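Local structure of adhesin (Neisseria meningitidis, 5MY7) at residues A[42-47]-A[107-112]; A[59-64]-A[68-73]; A[81-84]-A[90-93]; A[49-52]-A[56-59]. The protein is an adhesin that probably also inhibits lysozyme, which would protect the bacterial cell wall. All blocks are in the same frame, centred on the assembly; numbering follows the deposited sequence.

Contact 1 of 4, residues A[42-47]-A[107-112]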
loop_
_atom_site.group_PDB
_atom_site.type_symbol
_atom_site.label_atom_id
_atom_site.label_comp_id
_atom_site.label_asym_id
_atom_site.label_seq_id
_atom_site.Cartn_x
_atom_site.Cartn_y
_atom_site.Cartn_z
ATOM N N LYS A 42 7.771 -7.139 -11.584
ATOM C CA LYS A 42 8.287 -6.456 -10.400
ATOM C C LYS A 42 7.686 -7.107 -9.149
ATOM O O LYS A 42 6.513 -7.555 -9.122
ATOM C CB LYS A 42 7.979 -4.947 -10.424
ATOM C CG LYS A 42 8.677 -4.210 -11.554
ATOM C CD LYS A 42 8.690 -2.697 -11.412
ATOM C CE LYS A 42 9.593 -2.245 -10.301
ATOM N NZ LYS A 42 9.466 -0.749 -10.026
ATOM N N LYS A 43 8.475 -7.120 -8.092
ATOM C CA LYS A 43 8.117 -7.753 -6.810
ATOM C C LYS A 43 8.253 -6.736 -5.663
ATOM O O LYS A 43 9.178 -5.946 -5.638
ATOM C CB LYS A 43 9.013 -8.980 -6.545
ATOM C CG LYS A 43 8.704 -10.121 -7.512
ATOM C CD LYS A 43 9.637 -11.323 -7.466
ATOM C CE LYS A 43 9.296 -12.288 -8.611
ATOM N NZ LYS A 43 9.644 -11.742 -9.966
ATOM N N VAL A 44 7.274 -6.730 -4.773
ATOM C CA VAL A 44 7.323 -5.833 -3.614
ATOM C C VAL A 44 6.673 -6.477 -2.382
ATOM O O VAL A 44 5.621 -7.153 -2.516
ATOM C CB VAL A 44 6.685 -4.424 -3.967
ATOM C CG1 VAL A 44 5.186 -4.505 -4.304
ATOM C CG2 VAL A 44 6.936 -3.404 -2.847
ATOM N N LYS A 45 7.279 -6.225 -1.210
ATOM C CA LYS A 45 6.772 -6.684 0.071
ATOM C C LYS A 45 6.264 -5.460 0.843
ATOM O O LYS A 45 7.036 -4.486 1.057
ATOM C CB LYS A 45 7.896 -7.388 0.847
ATOM C CG LYS A 45 7.508 -8.133 2.100
ATOM C CD LYS A 45 8.692 -8.960 2.669
ATOM C CE LYS A 45 9.889 -8.084 3.138
ATOM N NZ LYS A 45 9.632 -6.887 4.071
ATOM N N VAL A 46 5.017 -5.542 1.325
ATOM C CA VAL A 46 4.391 -4.418 2.057
ATOM C C VAL A 46 3.905 -4.883 3.413
ATOM O O VAL A 46 3.254 -5.928 3.528
ATOM C CB VAL A 46 3.167 -3.810 1.280
ATOM C CG1 VAL A 46 2.588 -2.574 2.014
ATOM C CG2 VAL A 46 3.582 -3.456 -0.144
ATOM N N THR A 47 4.235 -4.094 4.449
ATOM C CA THR A 47 3.824 -4.313 5.826
ATOM C C THR A 47 2.769 -3.277 6.223
ATOM O O THR A 47 3.014 -2.070 6.081
ATOM C CB THR A 47 5.032 -4.289 6.779
ATOM O OG1 THR A 47 5.964 -5.314 6.389
ATOM C CG2 THR A 47 4.585 -4.510 8.254
ATOM N N ILE A 107 -2.945 -4.216 -5.259
ATOM C CA ILE A 107 -2.386 -2.882 -4.963
ATOM C C ILE A 107 -1.751 -2.227 -6.185
ATOM O O ILE A 107 -1.444 -2.900 -7.199
ATOM C CB ILE A 107 -1.355 -2.882 -3.785
ATOM C CG1 ILE A 107 0.039 -3.456 -4.169
ATOM C CG2 ILE A 107 -1.906 -3.536 -2.534
ATOM C CD1 ILE A 107 1.137 -3.181 -3.122
ATOM N N MET A 108 -1.535 -0.920 -6.090
ATOM C CA MET A 108 -0.636 -0.171 -6.996
ATOM C C MET A 108 0.159 0.837 -6.199
ATOM O O MET A 108 -0.318 1.270 -5.118
ATOM C CB MET A 108 -1.397 0.492 -8.125
ATOM C CG MET A 108 -2.431 1.528 -7.635
ATOM S SD MET A 108 -3.483 2.212 -8.936
ATOM C CE MET A 108 -4.410 0.918 -9.670
ATOM N N ILE A 109 1.370 1.187 -6.673
ATOM C CA ILE A 109 2.208 2.220 -6.031
ATOM C C ILE A 109 2.676 3.198 -7.111
ATOM O O ILE A 109 3.249 2.807 -8.163
ATOM C CB ILE A 109 3.438 1.640 -5.281
ATOM C CG1 ILE A 109 3.012 0.602 -4.212
ATOM C CG2 ILE A 109 4.254 2.742 -4.621
ATOM C CD1 ILE A 109 4.144 -0.187 -3.558
ATOM N N THR A 110 2.438 4.507 -6.826
ATOM C CA THR A 110 2.817 5.591 -7.686
ATOM C C THR A 110 3.992 6.345 -7.051
ATOM O O THR A 110 4.008 6.595 -5.846
ATOM C CB THR A 110 1.602 6.535 -7.929
ATOM O OG1 THR A 110 0.505 5.804 -8.490
ATOM C CG2 THR A 110 1.966 7.632 -8.894
ATOM N N ALA A 111 4.973 6.702 -7.892
ATOM C CA ALA A 111 6.150 7.456 -7.454
ATOM C C ALA A 111 5.848 8.968 -7.322
ATOM O O ALA A 111 4.798 9.445 -7.811
ATOM C CB ALA A 111 7.278 7.208 -8.440
ATOM N N PRO A 112 6.744 9.734 -6.693
ATOM C CA PRO A 112 6.542 11.201 -6.580
ATOM C C PRO A 112 6.347 11.931 -7.917
ATOM O O PRO A 112 5.726 13.013 -7.935
ATOM C CB PRO A 112 7.818 11.664 -5.899
ATOM C CG PRO A 112 8.224 10.520 -5.046
ATOM C CD PRO A 112 7.877 9.269 -5.870
#

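Contact 2 of 4, residues A[59-64]-A[68-73]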
loop_
_atom_site.group_PDB
_atom_site.type_symbol
_atom_site.label_atom_id
_atom_site.label_comp_id
_atom_site.label_asym_id
_atom_site.label_seq_id
_atom_site.Cartn_x
_atom_site.Cartn_y
_atom_site.Cartn_z
ATOM N N ALA A 59 1.143 1.844 5.524
ATOM C CA ALA A 59 1.714 0.796 4.637
ATOM C C ALA A 59 3.182 1.100 4.461
ATOM O O ALA A 59 3.551 2.224 4.122
ATOM C CB ALA A 59 1.016 0.807 3.273
ATOM N N SER A 60 4.065 0.100 4.671
ATOM C CA SER A 60 5.539 0.268 4.567
ATOM C C SER A 60 6.046 -0.709 3.480
ATOM O O SER A 60 5.946 -1.940 3.653
ATOM C CB SER A 60 6.198 -0.012 5.959
ATOM O OG SER A 60 7.593 0.081 5.895
ATOM N N ALA A 61 6.584 -0.167 2.379
ATOM C CA ALA A 61 7.028 -0.980 1.200
ATOM C C ALA A 61 8.547 -0.867 1.102
ATOM O O ALA A 61 9.124 0.221 1.304
ATOM C CB ALA A 61 6.417 -0.397 -0.076
ATOM N N VAL A 62 9.215 -1.983 0.788
ATOM C CA VAL A 62 10.661 -1.915 0.580
ATOM C C VAL A 62 10.896 -1.661 -0.926
ATOM O O VAL A 62 10.525 -2.497 -1.760
ATOM C CB VAL A 62 11.356 -3.220 1.060
ATOM C CG1 VAL A 62 12.840 -3.086 0.792
ATOM C CG2 VAL A 62 11.071 -3.416 2.551
ATOM N N ILE A 63 11.453 -0.491 -1.269
ATOM C CA ILE A 63 11.633 -0.049 -2.658
ATOM C C ILE A 63 13.142 0.251 -2.821
ATOM O O ILE A 63 13.719 1.066 -2.044
ATOM C CB ILE A 63 10.745 1.184 -3.011
ATOM C CG1 ILE A 63 9.266 0.822 -2.774
ATOM C CG2 ILE A 63 11.046 1.635 -4.457
ATOM C CD1 ILE A 63 8.337 2.046 -2.911
ATOM N N ASN A 64 13.814 -0.456 -3.723
ATOM C CA ASN A 64 15.334 -0.399 -3.827
ATOM C C ASN A 64 16.037 -0.583 -2.505
ATOM O O ASN A 64 17.055 0.067 -2.193
ATOM C CB ASN A 64 15.712 0.925 -4.450
ATOM C CG ASN A 64 15.182 1.072 -5.871
ATOM O OD1 ASN A 64 14.633 2.113 -6.263
ATOM N ND2 ASN A 64 15.339 0.041 -6.653
ATOM N N VAL A 68 10.037 2.444 2.874
ATOM C CA VAL A 68 9.219 3.685 2.613
ATOM C C VAL A 68 7.901 3.578 3.366
ATOM O O VAL A 68 7.046 2.765 2.983
ATOM C CB VAL A 68 9.011 3.868 1.094
ATOM C CG1 VAL A 68 8.155 5.110 0.778
ATOM C CG2 VAL A 68 10.388 3.927 0.379
ATOM N N GLN A 69 7.764 4.351 4.456
ATOM C CA GLN A 69 6.532 4.288 5.277
ATOM C C GLN A 69 5.521 5.360 4.816
ATOM O O GLN A 69 5.843 6.543 4.742
ATOM C CB GLN A 69 6.832 4.424 6.804
ATOM C CG GLN A 69 5.542 4.183 7.630
ATOM C CD GLN A 69 5.709 3.876 9.092
ATOM O OE1 GLN A 69 6.653 3.208 9.517
ATOM N NE2 GLN A 69 4.756 4.333 9.878
ATOM N N MET A 70 4.342 4.910 4.451
ATOM C CA MET A 70 3.258 5.786 3.925
ATOM C C MET A 70 2.059 5.783 4.888
ATOM O O MET A 70 1.371 4.757 5.042
ATOM C CB MET A 70 2.838 5.250 2.551
ATOM C CG MET A 70 3.962 5.260 1.500
ATOM S SD MET A 70 3.576 4.367 -0.036
ATOM C CE MET A 70 4.040 2.739 0.542
ATOM N N PRO A 71 1.830 6.908 5.605
ATOM C CA PRO A 71 0.695 6.936 6.545
ATOM C C PRO A 71 -0.662 6.841 5.831
ATOM O O PRO A 71 -0.790 7.403 4.733
ATOM C CB PRO A 71 0.783 8.332 7.174
ATOM C CG PRO A 71 1.498 9.149 6.155
ATOM C CD PRO A 71 2.516 8.207 5.564
ATOM N N VAL A 72 -1.664 6.229 6.448
ATOM C CA VAL A 72 -3.000 6.173 5.833
ATOM C C VAL A 72 -3.488 7.617 5.569
ATOM O O VAL A 72 -3.258 8.544 6.390
ATOM C CB VAL A 72 -3.984 5.339 6.652
ATOM C CG1 VAL A 72 -4.344 6.028 7.975
ATOM C CG2 VAL A 72 -5.231 4.954 5.849
ATOM N N ASN A 73 -4.136 7.784 4.424
ATOM C CA ASN A 73 -4.638 9.087 4.028
ATOM C C ASN A 73 -6.175 9.040 4.125
ATOM O O ASN A 73 -6.875 8.601 3.194
ATOM C CB ASN A 73 -4.142 9.434 2.621
ATOM C CG ASN A 73 -4.432 10.867 2.258
ATOM O OD1 ASN A 73 -5.495 11.411 2.616
ATOM N ND2 ASN A 73 -3.500 11.488 1.599
HETATM O O HOH W 1 8.418 1.282 8.366
#

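Contact 3 of 4, residues A[81-84]-A[90-93]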
loop_
_atom_site.group_PDB
_atom_site.type_symbol
_atom_site.label_atom_id
_atom_site.label_comp_id
_atom_site.label_asym_id
_atom_site.label_seq_id
_atom_site.Cartn_x
_atom_site.Cartn_y
_atom_site.Cartn_z
ATOM N N GLU A 81 -11.862 2.297 -1.963
ATOM C CA GLU A 81 -10.397 2.399 -2.142
ATOM C C GLU A 81 -9.756 3.034 -0.900
ATOM O O GLU A 81 -10.273 4.030 -0.353
ATOM C CB GLU A 81 -10.090 3.321 -3.303
ATOM C CG GLU A 81 -8.775 3.140 -4.030
ATOM C CD GLU A 81 -8.853 3.679 -5.471
ATOM O OE1 GLU A 81 -9.882 4.305 -5.836
ATOM O OE2 GLU A 81 -7.899 3.444 -6.234
ATOM N N THR A 82 -8.678 2.436 -0.420
ATOM C CA THR A 82 -7.839 3.035 0.621
ATOM C C THR A 82 -6.536 3.559 -0.019
ATOM O O THR A 82 -5.901 2.827 -0.799
ATOM C CB THR A 82 -7.498 2.028 1.756
ATOM O OG1 THR A 82 -8.703 1.386 2.255
ATOM C CG2 THR A 82 -6.782 2.694 2.920
ATOM N N PHE A 83 -6.138 4.789 0.352
ATOM C CA PHE A 83 -4.862 5.399 -0.058
ATOM C C PHE A 83 -3.980 5.628 1.155
ATOM O O PHE A 83 -4.454 5.971 2.277
ATOM C CB PHE A 83 -5.067 6.713 -0.804
ATOM C CG PHE A 83 -5.596 6.517 -2.201
ATOM C CD1 PHE A 83 -4.733 6.198 -3.243
ATOM C CD2 PHE A 83 -6.944 6.718 -2.475
ATOM C CE1 PHE A 83 -5.197 6.046 -4.525
ATOM C CE2 PHE A 83 -7.419 6.539 -3.772
ATOM C CZ PHE A 83 -6.530 6.206 -4.770
ATOM N N TYR A 84 -2.679 5.394 0.936
ATOM C CA TYR A 84 -1.583 5.700 1.881
ATOM C C TYR A 84 -0.579 6.654 1.232
ATOM O O TYR A 84 -0.242 6.452 0.036
ATOM C CB TYR A 84 -0.854 4.421 2.319
ATOM C CG TYR A 84 -1.740 3.325 2.890
ATOM C CD1 TYR A 84 -2.437 2.456 2.062
ATOM C CD2 TYR A 84 -1.866 3.137 4.239
ATOM C CE1 TYR A 84 -3.214 1.434 2.552
ATOM C CE2 TYR A 84 -2.669 2.125 4.752
ATOM C CZ TYR A 84 -3.341 1.256 3.916
ATOM O OH TYR A 84 -4.120 0.192 4.400
ATOM N N TYR A 90 5.745 8.726 -2.180
ATOM C CA TYR A 90 5.120 7.542 -2.790
ATOM C C TYR A 90 3.675 7.424 -2.285
ATOM O O TYR A 90 3.388 7.718 -1.094
ATOM C CB TYR A 90 5.914 6.241 -2.475
ATOM C CG TYR A 90 7.214 6.127 -3.276
ATOM C CD1 TYR A 90 8.400 6.696 -2.806
ATOM C CD2 TYR A 90 7.264 5.412 -4.462
ATOM C CE1 TYR A 90 9.573 6.594 -3.538
ATOM C CE2 TYR A 90 8.436 5.300 -5.201
ATOM C CZ TYR A 90 9.596 5.893 -4.733
ATOM O OH TYR A 90 10.779 5.789 -5.443
ATOM N N VAL A 91 2.791 6.885 -3.146
ATOM C CA VAL A 91 1.371 6.707 -2.803
ATOM C C VAL A 91 0.913 5.295 -3.171
ATOM O O VAL A 91 1.031 4.874 -4.355
ATOM C CB VAL A 91 0.490 7.771 -3.524
ATOM C CG1 VAL A 91 -1.005 7.523 -3.271
ATOM C CG2 VAL A 91 0.873 9.186 -3.056
ATOM N N LEU A 92 0.379 4.582 -2.179
ATOM C CA LEU A 92 -0.157 3.227 -2.367
ATOM C C LEU A 92 -1.688 3.254 -2.395
ATOM O O LEU A 92 -2.303 3.824 -1.483
ATOM C CB LEU A 92 0.384 2.264 -1.311
ATOM C CG LEU A 92 0.047 0.747 -1.457
ATOM C CD1 LEU A 92 1.126 -0.083 -0.772
ATOM C CD2 LEU A 92 -1.313 0.311 -0.926
ATOM N N GLY A 93 -2.292 2.625 -3.413
ATOM C CA GLY A 93 -3.747 2.482 -3.494
ATOM C C GLY A 93 -4.185 1.003 -3.504
ATOM O O GLY A 93 -3.520 0.138 -4.151
#

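Contact 4 of 4, residues A[49-52]-A[56-59]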
loop_
_atom_site.group_PDB
_atom_site.type_symbol
_atom_site.label_atom_id
_atom_site.label_comp_id
_atom_site.label_asym_id
_atom_site.label_seq_id
_atom_site.Cartn_x
_atom_site.Cartn_y
_atom_site.Cartn_z
ATOM N N GLY A 49 0.282 -1.706 9.189
ATOM C CA GLY A 49 -0.031 -1.538 10.614
ATOM C C GLY A 49 -1.519 -1.442 10.898
ATOM O O GLY A 49 -2.265 -0.791 10.146
ATOM N N PHE A 50 -1.937 -2.103 11.985
ATOM C CA PHE A 50 -3.345 -2.138 12.404
ATOM C C PHE A 50 -3.500 -1.697 13.853
ATOM O O PHE A 50 -2.723 -2.154 14.677
ATOM C CB PHE A 50 -3.864 -3.568 12.314
ATOM C CG PHE A 50 -4.113 -4.061 10.899
ATOM C CD1 PHE A 50 -5.359 -3.896 10.295
ATOM C CD2 PHE A 50 -3.115 -4.710 10.193
ATOM C CE1 PHE A 50 -5.599 -4.353 9.005
ATOM C CE2 PHE A 50 -3.347 -5.182 8.921
ATOM C CZ PHE A 50 -4.574 -4.996 8.314
ATOM N N ASN A 51 -4.436 -0.773 14.140
ATOM C CA ASN A 51 -4.652 -0.284 15.529
ATOM C C ASN A 51 -5.625 -1.203 16.274
ATOM O O ASN A 51 -6.133 -2.173 15.682
ATOM C CB ASN A 51 -5.060 1.200 15.554
ATOM C CG ASN A 51 -6.508 1.448 15.184
ATOM O OD1 ASN A 51 -7.227 0.559 14.751
ATOM N ND2 ASN A 51 -6.934 2.713 15.338
ATOM N N LYS A 52 -5.937 -0.862 17.527
ATOM C CA LYS A 52 -6.846 -1.676 18.357
ATOM C C LYS A 52 -8.329 -1.608 17.938
ATOM O O LYS A 52 -9.160 -2.381 18.432
ATOM C CB LYS A 52 -6.694 -1.303 19.835
ATOM C CG LYS A 52 -5.299 -1.522 20.344
ATOM C CD LYS A 52 -5.097 -0.965 21.761
ATOM C CE LYS A 52 -3.605 -0.760 22.032
ATOM N NZ LYS A 52 -3.280 0.161 23.154
ATOM N N THR A 56 -6.362 0.095 9.546
ATOM C CA THR A 56 -4.930 0.271 9.130
ATOM C C THR A 56 -4.480 1.718 9.392
ATOM O O THR A 56 -5.272 2.689 9.297
ATOM C CB THR A 56 -4.554 -0.124 7.635
ATOM O OG1 THR A 56 -5.326 0.713 6.757
ATOM C CG2 THR A 56 -4.783 -1.624 7.418
ATOM N N THR A 57 -3.233 1.851 9.806
ATOM C CA THR A 57 -2.639 3.148 10.089
ATOM C C THR A 57 -1.508 3.542 9.141
ATOM O O THR A 57 -1.176 4.730 9.006
ATOM C CB THR A 57 -2.114 3.189 11.525
ATOM O OG1 THR A 57 -1.082 2.229 11.685
ATOM C CG2 THR A 57 -3.257 2.927 12.559
ATOM N N TYR A 58 -0.873 2.556 8.492
ATOM C CA TYR A 58 0.212 2.821 7.541
ATOM C C TYR A 58 0.441 1.586 6.645
ATOM O O TYR A 58 -0.006 0.468 6.977
ATOM C CB TYR A 58 1.531 3.223 8.249
ATOM C CG TYR A 58 2.202 2.075 9.049
ATOM C CD1 TYR A 58 2.996 1.132 8.409
ATOM C CD2 TYR A 58 2.057 1.972 10.415
ATOM C CE1 TYR A 58 3.617 0.107 9.116
ATOM C CE2 TYR A 58 2.660 0.946 11.129
ATOM C CZ TYR A 58 3.464 0.032 10.486
ATOM O OH TYR A 58 4.056 -0.999 11.211
ATOM N N ALA A 59 1.143 1.844 5.524
ATOM C CA ALA A 59 1.714 0.796 4.637
ATOM C C ALA A 59 3.182 1.100 4.461
ATOM O O ALA A 59 3.551 2.224 4.122
ATOM C CB ALA A 59 1.016 0.807 3.273
#

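Contact 1 of 4, residues A[42-47]-A[107-112]
Val46 and Ile107 make the closest approach between these segments, with CG2 of the valine 3.9 Å from CD1 of the isoleucine. The two side chains come from opposite directions and pass one another, so they meet alongside rather than head-on. Ile107 carries its CG1 branch between the backbone N and the carbonyl carbon (chi1 76°), and the nearly extended second torsion of 167° sends CD1 on toward the other strand. There CD1 also faces CG1 of Val44 at 4.4 Å, which places a single methyl group against two successive inward-pointing valines of 43-47. The second branch of Val44 serves the next inward isoleucine: its CG2 lies 4.3 Å from CD1 of Ile109. The touching atoms are thus all methyl carbons, and the four residues that bear them are buried.

Behind these methyls the backbones stay well apart. The axes of the short strands approach to 10.3 Å and run nearly perpendicular, at 99°, so the contact is face-to-face packing of two sheets and not pairing within one. Phe118 packs on both Val44 and Ile109, while Leu92 touches Val46, Ile107 and Ile109. Val44 and Val46 are held in place by backbone hydrogen bonds to Tyr36 and Val34 of strand 31-37, and Ile107 by backbone hydrogen bonding to Cys121 of strand 116-121. Strand 43-50 lies between 31-37 and 56-63 in one antiparallel sheet, and strand 107-110 between 91-94 and 116-121 in the other.

Contact 2 of 4, residues A[59-64]-A[68-73]
Ala59 O accepts the backbone N-H of Met70 at 2.8 Å, the shortest polar bond between these strands. The same two residues are joined in the other direction by Ala59 N and Met70 O, 3.0 Å apart and close to linear at 170°. Two residues on along 59-63, and two back along 68-71, Ala61 and Val68 repeat the reciprocal pattern. Between them lies the non-hydrogen-bonded pair Ser60 and Gln69, where Ser60 CA-H points at Val68 O over 3.3 Å. This is the ladder of an antiparallel beta hairpin formed by strands 56-63 and 66-71, the latter an outermost strand of its sheet.

On the face carrying Ala59, Ala61, Val68 and Met70, the methionine chain runs extended to SD and then bends at chi3 (-84°). The bend turns CE back over the neighbouring strand, 4.0 Å from Ala61 CB and 3.6 Å from Ala59 O. Tyr84 and Leu92 of the other sheet, and Tyr90 just ahead of strand 91-94, pack against this methionine. Further along, Ile63 CD1 meets Val68 CG2 at 4.3 Å. On the face of Ser60 and Gln69 the link is polar: Ser60 OG is bonded to Arg67 NH1 and to a water, and that water donates to Gln69 OE1 at 2.9 Å.

Contact 3 of 4, residues A[81-84]-A[90-93]
Tyr84 sets CG opposite its own carbonyl carbon (chi1 -54°), whereas Leu92 sets CG opposite its backbone N (chi1 -173°), and the two side chains run alongside each other in the same direction. Leu92 CD2 then lies 3.8 Å from Tyr84 CD1. The residues form a hydrogen-bonded pair of the antiparallel beta hairpin made by strands 82-84 and 91-94, the first of which is an outermost strand of its sheet. Leu92 O takes the N-H of Tyr84 at 2.9 Å in the carbonyl plane, and Leu92 N returns a bond to Tyr84 O at 3.0 Å. Leu92 O also receives a CA-H contact from Phe83 at 3.3 Å, while its approach to the tyrosine ring is at the edge.

Tyr84 and Leu92 face the opposite sheet, where both pack on Met70 and Ala59, and Tyr84 OH is hydrogen-bonded to Thr56 OG1. Phe83 points to the other side of its own sheet. Its non-hydrogen-bonded partner is Gly93, which has no side chain to compete with the ring, and the ring comes down obliquely toward the glycine backbone. Phe83 CD1 sits 3.9 Å from Gly93 CA and 4.0 Å from Val91 CG1.

Contact 4 of 4, residues A[49-52]-A[56-59]
Phe50 and Thr56 flank one another on one face of the sheet, and the threonine methyl sits over a face of the aromatic ring. Thr56 CG2 is 3.7 Å from the Phe50 ring centroid and 28° off the ring normal, a CH-pi contact displaced toward the rim. The nearest ring atom is accordingly CE1 of Phe50, only 3.3 Å from Thr56 CG2. The threonine torsion (chi1 61°) keeps CG2 beside the backbone N and turned to the ring, leaving OG1 to hydrogen-bond with Tyr84 OH of the other sheet.

On the opposite face a second aromatic ring is used differently. Tyr58 lies flat against the backbone of Gly49, whose CA stands 4.0 Å from the ring centroid and 21° from its normal. With no side chain on Gly49, the ring can settle directly onto the main chain.

The segments form the turn end of the beta hairpin of strands 43-50 and 56-63. Thr56 and Tyr58 are two residues apart, yet their side chains leave from opposite faces of the sheet. Together with the turned-back psi of Thr57, this is consistent with a beta bulge at Thr57. Thr57 N reaches Gly49 O at 2.8 Å, approaching from above the carbonyl plane, and Gly49 N reaches Tyr58 O at 3.1 Å. Toward the turn, Asn51 CB touches Thr57 CG2 at 3.9 Å. The Asn51 amide is held within the connecting turn, with OD1 bonded to Leu55 N and ND2 to Gln53 OE1.

Contacts 2, 3 and 4 all nest within the chain loop that contact 1 closes, in the order 4, 2, 3. Contacts 2 and 4 use opposite ends of strand 56-63, share Ala59 and have centres about 12 Å apart; both belong to the sheet of strands 31-37 to 66-71. Contact 3 lies in the second sheet, beside strand 107-110. Contact 1 joins the two sheets through their apolar faces, and its centre is about 8 Å from that of contact 2 and 10 Å from that of contact 3, but 17 Å from that of contact 4. The disulfide Cys38-Cys121 also links the loop after strand 31-37 to the end of strand 116-121, a covalent tie between the two halves of this compact all-beta domain.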